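PDB 1FX2: receptor-type adenylate cyclase GRESAG 4.1 from Trypanosoma brucei, which converts ATP to 3',5'-cyclic AMP and diphosphate, a magnesium-dependent reaction carried out by the class III cyclase catalytic domain present here. Local coordinates for residues A39-M44 with D62-A67. Numbering follows the deposited sequence.
Sequences AAHHRM and DSFMIA
F64 points one edge of its ring at the face of H42, a T-shaped pair with centroids 4.8 Å apart and planes inclined at 61°. Beyond CB and CG, CD1 is the first atom of F64 to meet residues 39-44, and it comes 4.0 Å from H41 CE1. The next atom, F64 CE1, is the one that does most of the touching: it sits over the centre of the H42 imidazole, 3.7 Å from H42 ND1, and also lies against H41 CE1, the F64 and H41 rings being oblique to each other. At the far end F64 CZ lies on the CG-CD2 side of the same H42 face, 3.8 Å from H42 CD2. CG of F64 is anti to its carbonyl carbon (chi1 -87°), a setting that carries the ring across to the helix, where V45 and R46 of the next turn also cover it.

Strands 55-60 and 63-68 form an antiparallel hairpin at one edge of the catalytic domain's mixed sheet, and helix 34-51 packs on it here, where strand 63-68 begins, beside the predicted magnesium site of this class III cyclase. D62, in the hairpin turn, is a predicted magnesium ligand beside D19, the other one; its carboxylate is already held by S23 OG and the backbone N of I20. Its backbone carbonyl faces the helix instead: D62 O lies near the plane of the H41 ring, 3.4 Å from H41 CE1, and the two are also bridged by a water that donates to D62 O and lies 2.7 Å from H41 NE2.

At the other nitrogen, H41 ND1 shares a hydrogen bond of 2.9 Å with H42 ND1, either of which could be the donor. The two bonds probably hold the H41 ring in its rotation, while F85 meets it nearly at right angles.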
ATOM      1  N   ALA A  39       4.838  26.698 -20.536  1.00  9.24           N
ATOM      2  CA  ALA A  39       6.209  26.659 -21.014  1.00  9.49           C
ATOM      3  C   ALA A  39       7.202  26.627 -19.848  1.00  9.58           C
ATOM      4  O   ALA A  39       8.162  25.850 -19.916  1.00 11.39           O
ATOM      5  CB  ALA A  39       6.465  27.884 -21.913  1.00 12.45           C
ATOM      6  N   ALA A  40       6.907  27.345 -18.747  1.00  9.76           N
ATOM      7  CA  ALA A  40       7.839  27.304 -17.609  1.00  7.34           C
ATOM      8  C   ALA A  40       7.813  25.900 -16.971  1.00  9.39           C
ATOM      9  O   ALA A  40       8.844  25.398 -16.519  1.00 10.50           O
ATOM     10  CB  ALA A  40       7.517  28.401 -16.583  1.00  9.51           C
ATOM     11  N   HIS A  41       6.589  25.358 -16.885  1.00  9.24           N
ATOM     12  CA  HIS A  41       6.416  23.970 -16.374  1.00  7.27           C
ATOM     13  C   HIS A  41       7.308  23.031 -17.152  1.00  8.76           C
ATOM     14  O   HIS A  41       7.997  22.204 -16.566  1.00 10.33           O
ATOM     15  CB  HIS A  41       4.854  23.634 -16.477  1.00  7.23           C
ATOM     16  CG  HIS A  41       4.515  22.173 -16.542  1.00  8.27           C
ATOM     17  ND1 HIS A  41       4.588  21.457 -17.730  1.00 10.47           N
ATOM     18  CD2 HIS A  41       3.916  21.349 -15.646  1.00  8.59           C
ATOM     19  CE1 HIS A  41       4.017  20.259 -17.558  1.00 10.34           C
ATOM     20  NE2 HIS A  41       3.623  20.163 -16.285  1.00  9.73           N
ATOM     21  N   HIS A  42       7.241  23.092 -18.479  1.00  8.29           N
ATOM     22  CA  HIS A  42       8.086  22.171 -19.267  1.00  7.71           C
ATOM     23  C   HIS A  42       9.578  22.400 -19.045  1.00  7.98           C
ATOM     24  O   HIS A  42      10.363  21.468 -19.006  1.00 10.72           O
ATOM     25  CB  HIS A  42       7.760  22.331 -20.749  1.00  9.25           C
ATOM     26  CG  HIS A  42       6.574  21.555 -21.227  1.00 11.07           C
ATOM     27  ND1 HIS A  42       5.381  21.512 -20.549  1.00 15.57           N
ATOM     28  CD2 HIS A  42       6.391  20.804 -22.340  1.00 15.88           C
ATOM     29  CE1 HIS A  42       4.503  20.787 -21.219  1.00 13.82           C
ATOM     30  NE2 HIS A  42       5.099  20.326 -22.305  1.00 13.95           N
ATOM     31  N   ARG A  43       9.990  23.672 -18.950  1.00  9.73           N
ATOM     32  CA  ARG A  43      11.402  23.898 -18.717  1.00  9.57           C
ATOM     33  C   ARG A  43      11.858  23.306 -17.382  1.00  8.54           C
ATOM     34  O   ARG A  43      12.918  22.699 -17.278  1.00 10.36           O
ATOM     35  CB  ARG A  43      11.665  25.407 -18.750  1.00  9.36           C
ATOM     36  CG  ARG A  43      11.576  25.993 -20.096  1.00 13.05           C
ATOM     37  CD  ARG A  43      12.189  27.401 -20.002  1.00 30.18           C
ATOM     38  NE  ARG A  43      11.446  28.297 -19.094  1.00 26.72           N
ATOM     39  CZ  ARG A  43      10.404  29.036 -19.493  1.00 24.99           C
ATOM     40  NH1 ARG A  43       9.982  28.963 -20.766  1.00 30.70           N
ATOM     41  NH2 ARG A  43       9.904  29.950 -18.677  1.00 27.72           N
ATOM     42  N   MET A  44      11.033  23.476 -16.314  1.00  9.81           N
ATOM     43  CA  MET A  44      11.406  22.916 -15.000  1.00  9.39           C
ATOM     44  C   MET A  44      11.407  21.380 -15.041  1.00  9.09           C
ATOM     45  O   MET A  44      12.341  20.772 -14.518  1.00 10.91           O
ATOM     46  CB  MET A  44      10.495  23.430 -13.916  1.00 10.88           C
ATOM     47  CG  MET A  44      10.733  24.930 -13.635  1.00 13.49           C
ATOM     48  SD  MET A  44       9.843  25.496 -12.157  1.00 13.86           S
ATOM     49  CE  MET A  44       8.137  25.596 -12.895  1.00 11.52           C
ATOM     50  N   ASP A  62       0.184  19.079 -21.608  1.00  8.76           N
ATOM     51  CA  ASP A  62       1.066  19.238 -20.480  1.00 11.55           C
ATOM     52  C   ASP A  62       1.340  17.881 -19.823  1.00  8.10           C
ATOM     53  O   ASP A  62       1.978  17.874 -18.760  1.00 14.62           O
ATOM     54  CB  ASP A  62       0.460  20.207 -19.409  1.00  8.11           C
ATOM     55  CG  ASP A  62      -0.987  19.804 -18.960  1.00 10.23           C
ATOM     56  OD1 ASP A  62      -1.994  20.343 -19.452  1.00 10.81           O
ATOM     57  OD2 ASP A  62      -1.130  18.811 -18.168  1.00 12.80           O
ATOM     58  N   SER A  63       0.944  16.793 -20.413  1.00  9.65           N
ATOM     59  CA  SER A  63       1.174  15.484 -19.801  1.00  9.48           C
ATOM     60  C   SER A  63       2.562  14.972 -20.167  1.00 13.26           C
ATOM     61  O   SER A  63       2.844  14.751 -21.368  1.00 14.99           O
ATOM     62  CB  SER A  63       0.159  14.505 -20.316  1.00 15.77           C
ATOM     63  OG  SER A  63      -1.242  14.955 -20.289  1.00 16.06           O
ATOM     64  N   PHE A  64       3.384  14.659 -19.176  1.00 10.40           N
ATOM     65  CA  PHE A  64       4.719  14.040 -19.420  1.00 10.18           C
ATOM     66  C   PHE A  64       4.644  12.535 -19.138  1.00 10.01           C
ATOM     67  O   PHE A  64       3.925  12.081 -18.215  1.00  8.42           O
ATOM     68  CB  PHE A  64       5.841  14.617 -18.507  1.00  8.88           C
ATOM     69  CG  PHE A  64       6.500  15.823 -19.047  1.00 10.34           C
ATOM     70  CD1 PHE A  64       5.900  17.052 -18.909  1.00 11.83           C
ATOM     71  CD2 PHE A  64       7.737  15.749 -19.675  1.00 11.38           C
ATOM     72  CE1 PHE A  64       6.540  18.169 -19.398  1.00 13.63           C
ATOM     73  CE2 PHE A  64       8.372  16.824 -20.156  1.00 11.23           C
ATOM     74  CZ  PHE A  64       7.788  18.101 -20.027  1.00 12.98           C
ATOM     75  N   MET A  65       5.406  11.788 -19.953  1.00  9.03           N
ATOM     76  CA  MET A  65       5.673  10.332 -19.678  1.00  8.95           C
ATOM     77  C   MET A  65       7.186  10.282 -19.621  1.00  7.29           C
ATOM     78  O   MET A  65       7.887  10.572 -20.607  1.00  9.19           O
ATOM     79  CB  MET A  65       5.079   9.424 -20.769  1.00  9.39           C
ATOM     80  CG  MET A  65       5.428   7.947 -20.447  1.00 10.44           C
ATOM     81  SD  MET A  65       4.828   6.998 -21.893  1.00 11.99           S
ATOM     82  CE  MET A  65       5.444   5.325 -21.511  1.00 13.12           C
ATOM     83  N   ILE A  66       7.702   9.853 -18.475  1.00  7.68           N
ATOM     84  CA  ILE A  66       9.181   9.848 -18.218  1.00  8.24           C
ATOM     85  C   ILE A  66       9.598   8.430 -17.755  1.00  9.52           C
ATOM     86  O   ILE A  66       8.855   7.801 -16.990  1.00  9.07           O
ATOM     87  CB  ILE A  66       9.518  10.853 -17.073  1.00  9.23           C
ATOM     88  CG1 ILE A  66       9.147  12.296 -17.512  1.00 11.99           C
ATOM     89  CG2 ILE A  66      11.058  10.802 -16.740  1.00 10.45           C
ATOM     90  CD1 ILE A  66       9.035  13.251 -16.358  1.00 12.81           C
ATOM     91  N   ALA A  67      10.729   7.927 -18.295  1.00  7.80           N
ATOM     92  CA  ALA A  67      11.204   6.590 -17.875  1.00  8.62           C
ATOM     93  C   ALA A  67      12.525   6.733 -17.137  1.00  9.55           C
ATOM     94  O   ALA A  67      13.296   7.645 -17.375  1.00 11.59           O
ATOM     95  CB  ALA A  67      11.399   5.668 -19.122  1.00  9.91           C
TER
HETATM   96  O   HOH W   1       2.454  17.697 -16.050  1.00 11.15           O